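Local coordinates for MmcQ/YjbR family DNA-binding protein (Pseudomonas syringae pv. tomato, PDB 3H9X) that is functionally uncharacterised but probably binds DNA through a "double wing" motif, at residues M1-Y14 against L96-E110. Residues are numbered along the deposited sequence; the frame is centred on the assembly and turned at random.
Sequences MNRQQFIDYAQKKY and LNGPLGAKEIHSLIE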
HETATM    1  N   MSE A   1       6.014   9.179   5.463  1.00 59.11           N
HETATM    2  CA  MSE A   1       5.307   8.267   6.393  1.00 57.36           C
HETATM    3  C   MSE A   1       5.998   6.913   6.391  1.00 59.40           C
HETATM    4  O   MSE A   1       6.396   6.415   5.335  1.00 59.74           O
HETATM    5  CB  MSE A   1       3.854   8.107   5.960  1.00 63.63           C
HETATM    6  CG  MSE A   1       2.995   7.293   6.910  1.00 71.71           C
HETATM    7 SE   MSE A   1       1.194   7.026   6.222  1.00 79.13          SE
HETATM    8  CE  MSE A   1       1.566   5.476   5.127  1.00 85.78           C
ATOM      9  N   ASN A   2       6.135   6.315   7.574  1.00 58.21           N
ATOM     10  CA  ASN A   2       6.808   5.025   7.701  1.00 56.89           C
ATOM     11  C   ASN A   2       5.869   3.911   8.110  1.00 53.09           C
ATOM     12  O   ASN A   2       4.718   4.158   8.462  1.00 51.05           O
ATOM     13  CB  ASN A   2       7.946   5.124   8.723  1.00 55.09           C
ATOM     14  CG  ASN A   2       7.441   5.365  10.127  1.00 52.67           C
ATOM     15  OD1 ASN A   2       8.216   5.636  11.037  1.00 45.84           O
ATOM     16  ND2 ASN A   2       6.129   5.262  10.311  1.00 47.77           N
ATOM     17  N   ARG A   3       6.404   2.693   8.078  1.00 46.04           N
ATOM     18  CA  ARG A   3       5.689   1.474   8.426  1.00 42.30           C
ATOM     19  C   ARG A   3       4.869   1.610   9.707  1.00 46.09           C
ATOM     20  O   ARG A   3       3.696   1.242   9.739  1.00 46.04           O
ATOM     21  CB  ARG A   3       6.688   0.323   8.582  1.00 40.15           C
ATOM     22  CG  ARG A   3       6.053  -1.038   8.697  1.00 33.90           C
ATOM     23  CD  ARG A   3       7.054  -2.098   9.079  1.00 30.37           C
ATOM     24  NE  ARG A   3       6.598  -3.408   8.641  1.00 41.45           N
ATOM     25  CZ  ARG A   3       6.521  -3.779   7.365  1.00 51.10           C
ATOM     26  NH1 ARG A   3       6.879  -2.934   6.407  1.00 57.06           N
ATOM     27  NH2 ARG A   3       6.069  -4.985   7.034  1.00 59.08           N
ATOM     28  N   GLN A   4       5.490   2.139  10.756  1.00 53.41           N
ATOM     29  CA  GLN A   4       4.834   2.327  12.054  1.00 50.27           C
ATOM     30  C   GLN A   4       3.636   3.275  11.982  1.00 48.27           C
ATOM     31  O   GLN A   4       2.525   2.897  12.324  1.00 41.40           O
ATOM     32  CB  GLN A   4       5.839   2.883  13.067  1.00 61.35           C
ATOM     33  CG  GLN A   4       6.055   2.030  14.312  1.00 72.94           C
ATOM     34  CD  GLN A   4       4.777   1.769  15.083  1.00 82.82           C
ATOM     35  OE1 GLN A   4       3.951   0.943  14.681  1.00 83.84           O
ATOM     36  NE2 GLN A   4       4.603   2.476  16.198  1.00 82.50           N
ATOM     37  N   GLN A   5       3.875   4.508  11.538  1.00 47.86           N
ATOM     38  CA  GLN A   5       2.823   5.519  11.446  1.00 46.39           C
ATOM     39  C   GLN A   5       1.641   5.057  10.617  1.00 49.67           C
ATOM     40  O   GLN A   5       0.504   5.479  10.846  1.00 50.45           O
ATOM     41  CB  GLN A   5       3.379   6.802  10.848  1.00 42.65           C
ATOM     42  CG  GLN A   5       4.587   7.327  11.579  1.00 43.63           C
ATOM     43  CD  GLN A   5       5.232   8.463  10.837  1.00 47.67           C
ATOM     44  OE1 GLN A   5       5.387   8.411   9.616  1.00 43.81           O
ATOM     45  NE2 GLN A   5       5.633   9.494  11.565  1.00 59.86           N
ATOM     46  N   PHE A   6       1.921   4.198   9.642  1.00 49.55           N
ATOM     47  CA  PHE A   6       0.893   3.661   8.773  1.00 34.01           C
ATOM     48  C   PHE A   6      -0.017   2.691   9.506  1.00 36.44           C
ATOM     49  O   PHE A   6      -1.214   2.925   9.561  1.00 44.72           O
ATOM     50  CB  PHE A   6       1.523   2.965   7.571  1.00 33.39           C
ATOM     51  CG  PHE A   6       0.541   2.182   6.753  1.00 39.04           C
ATOM     52  CD1 PHE A   6       0.276   0.844   7.042  1.00 36.03           C
ATOM     53  CD2 PHE A   6      -0.185   2.802   5.741  1.00 35.38           C
ATOM     54  CE1 PHE A   6      -0.703   0.150   6.342  1.00 36.11           C
ATOM     55  CE2 PHE A   6      -1.162   2.114   5.041  1.00 30.88           C
ATOM     56  CZ  PHE A   6      -1.422   0.788   5.341  1.00 36.18           C
ATOM     57  N   ILE A   7       0.528   1.614  10.079  1.00 39.58           N
ATOM     58  CA  ILE A   7      -0.327   0.643  10.775  1.00 47.52           C
ATOM     59  C   ILE A   7      -1.137   1.311  11.887  1.00 50.70           C
ATOM     60  O   ILE A   7      -2.230   0.857  12.239  1.00 57.17           O
ATOM     61  CB  ILE A   7       0.471  -0.578  11.366  1.00 42.09           C
ATOM     62  CG1 ILE A   7       0.842  -0.327  12.818  1.00 50.80           C
ATOM     63  CG2 ILE A   7       1.686  -0.882  10.526  1.00 38.64           C
ATOM     64  CD1 ILE A   7      -0.151  -0.912  13.813  1.00 52.65           C
ATOM     65  N   ASP A   8      -0.601   2.395  12.436  1.00 52.25           N
ATOM     66  CA  ASP A   8      -1.294   3.115  13.490  1.00 54.06           C
ATOM     67  C   ASP A   8      -2.461   3.889  12.891  1.00 54.67           C
ATOM     68  O   ASP A   8      -3.578   3.836  13.405  1.00 59.50           O
ATOM     69  CB  ASP A   8      -0.345   4.080  14.200  1.00 61.10           C
ATOM     70  CG  ASP A   8       0.641   3.369  15.111  1.00 77.40           C
ATOM     71  OD1 ASP A   8       1.605   4.026  15.571  1.00 84.15           O
ATOM     72  OD2 ASP A   8       0.457   2.157  15.379  1.00 80.62           O
ATOM     73  N   TYR A   9      -2.221   4.604  11.798  1.00 45.45           N
ATOM     74  CA  TYR A   9      -3.305   5.358  11.189  1.00 45.08           C
ATOM     75  C   TYR A   9      -4.490   4.453  10.845  1.00 45.96           C
ATOM     76  O   TYR A   9      -5.636   4.830  11.048  1.00 41.57           O
ATOM     77  CB  TYR A   9      -2.794   6.098   9.952  1.00 39.86           C
ATOM     78  CG  TYR A   9      -3.880   6.775   9.142  1.00 48.66           C
ATOM     79  CD1 TYR A   9      -4.526   6.103   8.110  1.00 48.52           C
ATOM     80  CD2 TYR A   9      -4.232   8.102   9.376  1.00 50.78           C
ATOM     81  CE1 TYR A   9      -5.485   6.736   7.331  1.00 51.43           C
ATOM     82  CE2 TYR A   9      -5.197   8.742   8.598  1.00 50.98           C
ATOM     83  CZ  TYR A   9      -5.812   8.054   7.582  1.00 49.22           C
ATOM     84  OH  TYR A   9      -6.756   8.681   6.807  1.00 67.17           O
ATOM     85  N   ALA A  10      -4.206   3.254  10.348  1.00 47.98           N
ATOM     86  CA  ALA A  10      -5.253   2.305   9.978  1.00 55.08           C
ATOM     87  C   ALA A  10      -6.064   1.860  11.183  1.00 57.24           C
ATOM     88  O   ALA A  10      -7.287   1.737  11.104  1.00 57.31           O
ATOM     89  CB  ALA A  10      -4.645   1.091   9.298  1.00 55.95           C
ATOM     90  N   GLN A  11      -5.372   1.607  12.292  1.00 60.68           N
ATOM     91  CA  GLN A  11      -6.003   1.169  13.535  1.00 63.27           C
ATOM     92  C   GLN A  11      -6.963   2.230  14.087  1.00 69.20           C
ATOM     93  O   GLN A  11      -8.035   1.905  14.605  1.00 71.66           O
ATOM     94  CB  GLN A  11      -4.921   0.847  14.571  1.00 63.45           C
ATOM     95  CG  GLN A  11      -5.432   0.580  15.988  1.00 69.40           C
ATOM     96  CD  GLN A  11      -6.403  -0.589  16.067  1.00 66.20           C
ATOM     97  OE1 GLN A  11      -6.076  -1.705  15.668  1.00 63.50           O
ATOM     98  NE2 GLN A  11      -7.601  -0.337  16.592  1.00 64.07           N
ATOM     99  N   LYS A  12      -6.586   3.499  13.962  1.00 66.89           N
ATOM    100  CA  LYS A  12      -7.427   4.575  14.464  1.00 63.83           C
ATOM    101  C   LYS A  12      -8.522   5.000  13.488  1.00 62.63           C
ATOM    102  O   LYS A  12      -9.692   5.029  13.849  1.00 61.79           O
ATOM    103  CB  LYS A  12      -6.563   5.785  14.830  1.00 66.84           C
ATOM    104  CG  LYS A  12      -5.384   5.465  15.734  1.00 68.18           C
ATOM    105  CD  LYS A  12      -5.814   4.916  17.092  1.00 72.75           C
ATOM    106  CE  LYS A  12      -6.461   5.988  17.965  1.00 76.33           C
ATOM    107  NZ  LYS A  12      -6.800   5.489  19.330  1.00 58.69           N
ATOM    108  N   LYS A  13      -8.143   5.324  12.256  1.00 63.45           N
ATOM    109  CA  LYS A  13      -9.109   5.771  11.259  1.00 63.62           C
ATOM    110  C   LYS A  13     -10.031   4.700  10.729  1.00 63.11           C
ATOM    111  O   LYS A  13     -11.016   5.016  10.071  1.00 69.26           O
ATOM    112  CB  LYS A  13      -8.406   6.421  10.066  1.00 63.23           C
ATOM    113  CG  LYS A  13      -8.180   7.928  10.197  1.00 75.30           C
ATOM    114  CD  LYS A  13      -9.440   8.753   9.931  1.00 74.15           C
ATOM    115  CE  LYS A  13      -9.838   8.708   8.466  1.00 63.93           C
ATOM    116  NZ  LYS A  13     -10.116   7.313   8.054  1.00 60.64           N
ATOM    117  N   TYR A  14      -9.726   3.438  10.995  1.00 58.46           N
ATOM    118  CA  TYR A  14     -10.574   2.372  10.483  1.00 49.63           C
ATOM    119  C   TYR A  14     -10.789   1.276  11.501  1.00 53.94           C
ATOM    120  O   TYR A  14     -11.600   0.383  11.288  1.00 49.27           O
ATOM    121  CB  TYR A  14      -9.970   1.772   9.203  1.00 46.25           C
ATOM    122  CG  TYR A  14      -9.801   2.772   8.073  1.00 39.54           C
ATOM    123  CD1 TYR A  14     -10.897   3.260   7.376  1.00 43.61           C
ATOM    124  CD2 TYR A  14      -8.550   3.273   7.750  1.00 40.04           C
ATOM    125  CE1 TYR A  14     -10.749   4.235   6.384  1.00 46.55           C
ATOM    126  CE2 TYR A  14      -8.384   4.240   6.765  1.00 38.88           C
ATOM    127  CZ  TYR A  14      -9.484   4.724   6.087  1.00 47.19           C
ATOM    128  OH  TYR A  14      -9.312   5.714   5.135  1.00 54.87           O
ATOM    129  N   LEU A  96       6.790   3.956   1.042  1.00 39.51           N
ATOM    130  CA  LEU A  96       6.797   4.574   2.372  1.00 37.17           C
ATOM    131  C   LEU A  96       8.187   5.112   2.658  1.00 37.03           C
ATOM    132  O   LEU A  96       9.174   4.567   2.175  1.00 36.37           O
ATOM    133  CB  LEU A  96       6.424   3.572   3.472  1.00 30.83           C
ATOM    134  CG  LEU A  96       5.005   3.012   3.510  1.00 28.34           C
ATOM    135  CD1 LEU A  96       4.803   2.180   4.770  1.00 28.59           C
ATOM    136  CD2 LEU A  96       4.026   4.151   3.474  1.00 23.33           C
ATOM    137  N   ASN A  97       8.253   6.159   3.477  1.00 40.89           N
ATOM    138  CA  ASN A  97       9.509   6.826   3.810  1.00 45.18           C
ATOM    139  C   ASN A  97       9.950   7.399   2.474  1.00 44.15           C
ATOM    140  O   ASN A  97      11.145   7.477   2.177  1.00 40.08           O
ATOM    141  CB  ASN A  97      10.575   5.849   4.346  1.00 39.79           C
ATOM    142  CG  ASN A  97      10.123   5.094   5.590  1.00 51.04           C
ATOM    143  OD1 ASN A  97       9.497   4.033   5.501  1.00 54.46           O
ATOM    144  ND2 ASN A  97      10.436   5.642   6.759  1.00 40.09           N
ATOM    145  N   GLY A  98       8.955   7.790   1.676  1.00 41.59           N
ATOM    146  CA  GLY A  98       9.204   8.344   0.356  1.00 41.55           C
ATOM    147  C   GLY A  98       8.690   9.757   0.140  1.00 46.55           C
ATOM    148  O   GLY A  98       8.200  10.393   1.068  1.00 47.90           O
ATOM    149  N   PRO A  99       8.791  10.281  -1.094  1.00 49.70           N
ATOM    150  CA  PRO A  99       8.346  11.631  -1.465  1.00 49.35           C
ATOM    151  C   PRO A  99       6.847  11.920  -1.418  1.00 47.75           C
ATOM    152  O   PRO A  99       6.430  13.079  -1.504  1.00 40.29           O
ATOM    153  CB  PRO A  99       8.888  11.788  -2.881  1.00 52.73           C
ATOM    154  CG  PRO A  99       8.808  10.393  -3.418  1.00 49.56           C
ATOM    155  CD  PRO A  99       9.402   9.614  -2.260  1.00 53.18           C
ATOM    156  N   LEU A 100       6.038  10.876  -1.303  1.00 48.69           N
ATOM    157  CA  LEU A 100       4.594  11.067  -1.284  1.00 47.17           C
ATOM    158  C   LEU A 100       4.160  11.579   0.095  1.00 47.21           C
ATOM    159  O   LEU A 100       4.591  11.062   1.134  1.00 42.92           O
ATOM    160  CB  LEU A 100       3.903   9.746  -1.650  1.00 45.33           C
ATOM    161  CG  LEU A 100       2.604   9.773  -2.475  1.00 48.02           C
ATOM    162  CD1 LEU A 100       1.411   9.973  -1.561  1.00 50.95           C
ATOM    163  CD2 LEU A 100       2.667  10.879  -3.531  1.00 46.78           C
ATOM    164  N   GLY A 101       3.323  12.613   0.092  1.00 44.19           N
ATOM    165  CA  GLY A 101       2.873  13.193   1.341  1.00 50.13           C
ATOM    166  C   GLY A 101       1.866  12.364   2.117  1.00 57.31           C
ATOM    167  O   GLY A 101       0.969  11.728   1.527  1.00 60.32           O
ATOM    168  N   ALA A 102       2.013  12.365   3.447  1.00 54.64           N
ATOM    169  CA  ALA A 102       1.097  11.636   4.326  1.00 52.63           C
ATOM    170  C   ALA A 102      -0.348  12.036   4.006  1.00 58.24           C
ATOM    171  O   ALA A 102      -1.239  11.180   4.002  1.00 61.61           O
ATOM    172  CB  ALA A 102       1.411  11.935   5.798  1.00 46.26           C
ATOM    173  N   LYS A 103      -0.597  13.321   3.723  1.00 58.41           N
ATOM    174  CA  LYS A 103      -1.971  13.733   3.412  1.00 53.11           C
ATOM    175  C   LYS A 103      -2.456  13.020   2.158  1.00 50.89           C
ATOM    176  O   LYS A 103      -3.525  12.405   2.170  1.00 57.14           O
ATOM    177  CB  LYS A 103      -2.079  15.252   3.214  1.00 52.78           C
ATOM    178  CG  LYS A 103      -3.537  15.762   3.194  1.00 58.97           C
ATOM    179  CD  LYS A 103      -3.633  17.248   2.782  1.00 63.22           C
ATOM    180  CE  LYS A 103      -3.353  17.407   1.279  1.00 67.47           C
ATOM    181  NZ  LYS A 103      -3.136  18.822   0.789  1.00 61.76           N
ATOM    182  N   GLU A 104      -1.668  13.111   1.082  1.00 45.81           N
ATOM    183  CA  GLU A 104      -2.004  12.468  -0.197  1.00 45.32           C
ATOM    184  C   GLU A 104      -2.139  10.956   0.011  1.00 48.37           C
ATOM    185  O   GLU A 104      -2.976  10.308  -0.612  1.00 45.56           O
ATOM    186  CB  GLU A 104      -0.915  12.748  -1.227  1.00 47.37           C
ATOM    187  CG  GLU A 104      -1.129  12.070  -2.582  1.00 58.57           C
ATOM    188  CD  GLU A 104      -2.341  12.599  -3.351  1.00 67.72           C
ATOM    189  OE1 GLU A 104      -2.374  13.839  -3.645  1.00 65.18           O
ATOM    190  OE2 GLU A 104      -3.252  11.771  -3.673  1.00 58.20           O
ATOM    191  N   ILE A 105      -1.309  10.399   0.890  1.00 46.36           N
ATOM    192  CA  ILE A 105      -1.387   8.983   1.184  1.00 42.44           C
ATOM    193  C   ILE A 105      -2.677   8.661   1.942  1.00 48.77           C
ATOM    194  O   ILE A 105      -3.330   7.669   1.642  1.00 56.70           O
ATOM    195  CB  ILE A 105      -0.190   8.509   2.036  1.00 45.90           C
ATOM    196  CG1 ILE A 105       1.093   8.534   1.205  1.00 39.79           C
ATOM    197  CG2 ILE A 105      -0.453   7.106   2.571  1.00 38.53           C
ATOM    198  CD1 ILE A 105       2.350   8.254   2.004  1.00 29.89           C
ATOM    199  N   HIS A 106      -3.049   9.480   2.925  1.00 54.20           N
ATOM    200  CA  HIS A 106      -4.272   9.217   3.695  1.00 52.70           C
ATOM    201  C   HIS A 106      -5.497   9.143   2.810  1.00 56.07           C
ATOM    202  O   HIS A 106      -6.371   8.303   3.030  1.00 57.46           O
ATOM    203  CB  HIS A 106      -4.496  10.295   4.758  1.00 51.75           C
ATOM    204  CG  HIS A 106      -3.509  10.240   5.877  1.00 52.78           C
ATOM    205  ND1 HIS A 106      -3.239  11.321   6.685  1.00 47.81           N
ATOM    206  CD2 HIS A 106      -2.682   9.247   6.283  1.00 52.27           C
ATOM    207  CE1 HIS A 106      -2.280  11.002   7.536  1.00 55.71           C
ATOM    208  NE2 HIS A 106      -1.925   9.749   7.312  1.00 52.83           N
ATOM    209  N   SER A 107      -5.563  10.026   1.815  1.00 54.68           N
ATOM    210  CA  SER A 107      -6.698  10.048   0.904  1.00 50.77           C
ATOM    211  C   SER A 107      -6.708   8.788   0.043  1.00 49.07           C
ATOM    212  O   SER A 107      -7.774   8.206  -0.191  1.00 53.06           O
ATOM    213  CB  SER A 107      -6.662  11.304   0.029  1.00 49.81           C
ATOM    214  OG  SER A 107      -5.472  11.374  -0.727  1.00 64.29           O
ATOM    215  N   LEU A 108      -5.528   8.361  -0.414  1.00 43.56           N
ATOM    216  CA  LEU A 108      -5.400   7.144  -1.228  1.00 41.34           C
ATOM    217  C   LEU A 108      -5.825   5.925  -0.390  1.00 39.04           C
ATOM    218  O   LEU A 108      -6.512   5.023  -0.890  1.00 32.76           O
ATOM    219  CB  LEU A 108      -3.958   6.991  -1.732  1.00 36.92           C
ATOM    220  CG  LEU A 108      -3.508   8.016  -2.793  1.00 28.88           C
ATOM    221  CD1 LEU A 108      -1.999   7.950  -3.010  1.00 32.79           C
ATOM    222  CD2 LEU A 108      -4.226   7.757  -4.089  1.00 23.22           C
ATOM    223  N   ILE A 109      -5.426   5.916   0.887  1.00 38.76           N
ATOM    224  CA  ILE A 109      -5.813   4.849   1.814  1.00 43.58           C
ATOM    225  C   ILE A 109      -7.358   4.845   1.884  1.00 44.96           C
ATOM    226  O   ILE A 109      -7.970   3.783   1.966  1.00 44.40           O
ATOM    227  CB  ILE A 109      -5.310   5.085   3.280  1.00 39.30           C
ATOM    228  CG1 ILE A 109      -3.795   5.340   3.340  1.00 35.35           C
ATOM    229  CG2 ILE A 109      -5.685   3.879   4.142  1.00 32.69           C
ATOM    230  CD1 ILE A 109      -2.914   4.130   3.142  1.00 42.89           C
ATOM    231  N   GLU A 110      -7.970   6.034   1.878  1.00 46.82           N
ATOM    232  CA  GLU A 110      -9.427   6.164   1.937  1.00 46.88           C
ATOM    233  C   GLU A 110     -10.061   5.652   0.651  1.00 45.00           C
ATOM    234  O   GLU A 110     -11.020   4.885   0.680  1.00 45.29           O
ATOM    235  CB  GLU A 110      -9.833   7.630   2.168  1.00 56.22           C
ATOM    236  CG  GLU A 110     -11.358   7.888   2.287  1.00 63.06           C
ATOM    237  CD  GLU A 110     -12.042   7.055   3.382  1.00 66.10           C
ATOM    238  OE1 GLU A 110     -11.581   7.088   4.541  1.00 65.34           O
ATOM    239  OE2 GLU A 110     -13.048   6.375   3.084  1.00 66.85           O
TER
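Tyr9 and His106 stack ring on ring where the N-terminal helix 3-13 meets the C-terminal helix 102-115, the two helices that pack side by side on the antiparallel sheet of this alpha-beta fold, known in this family as the double wing motif. The axes of 3-13 and 102-110, 11.9 Å apart at closest approach, are inclined at 48°. The offset stack is nearly flat, with planes 2° apart and centroids 3.9 Å apart; Ala102 O lies over the opposite face of the imidazole and Lys13 CB over that of the phenol, both toward the rim.

The tightly packed part faces the sheet. Ile109 sends CD1 to the edge of the Phe6 ring, in its plane, while its CG2 branch reaches Tyr14 CE2 at 3.8 Å. Phe6, which meets Phe31 edge-to-face, and Ile109 both rest on Ile62 of strand 58-65, tying the helix pair to the sheet. At the N-terminal end, selenomethionine Met1 runs extended, with CG anti to its backbone N, then bends at chi3 to bring CE against both Leu96 CD2 and Ile105 CG2. Its backbone is tied down as well, for Asn97 N donates to Met1 O at 2.6 Å, joining the start of the chain to the turn after strand 91-95.

The outer side is looser and polar. Lys13 NZ lies above the rim of one face of the Tyr14 ring and makes a long salt bridge to Glu110 OE1, at 3.8 Å. Glu110 OE2 turns instead to Gln114, whereas Tyr14 OH donates to Glu110 OE1 over 2.7 Å, meeting that oxygen from above the carboxylate plane, 57° out of it.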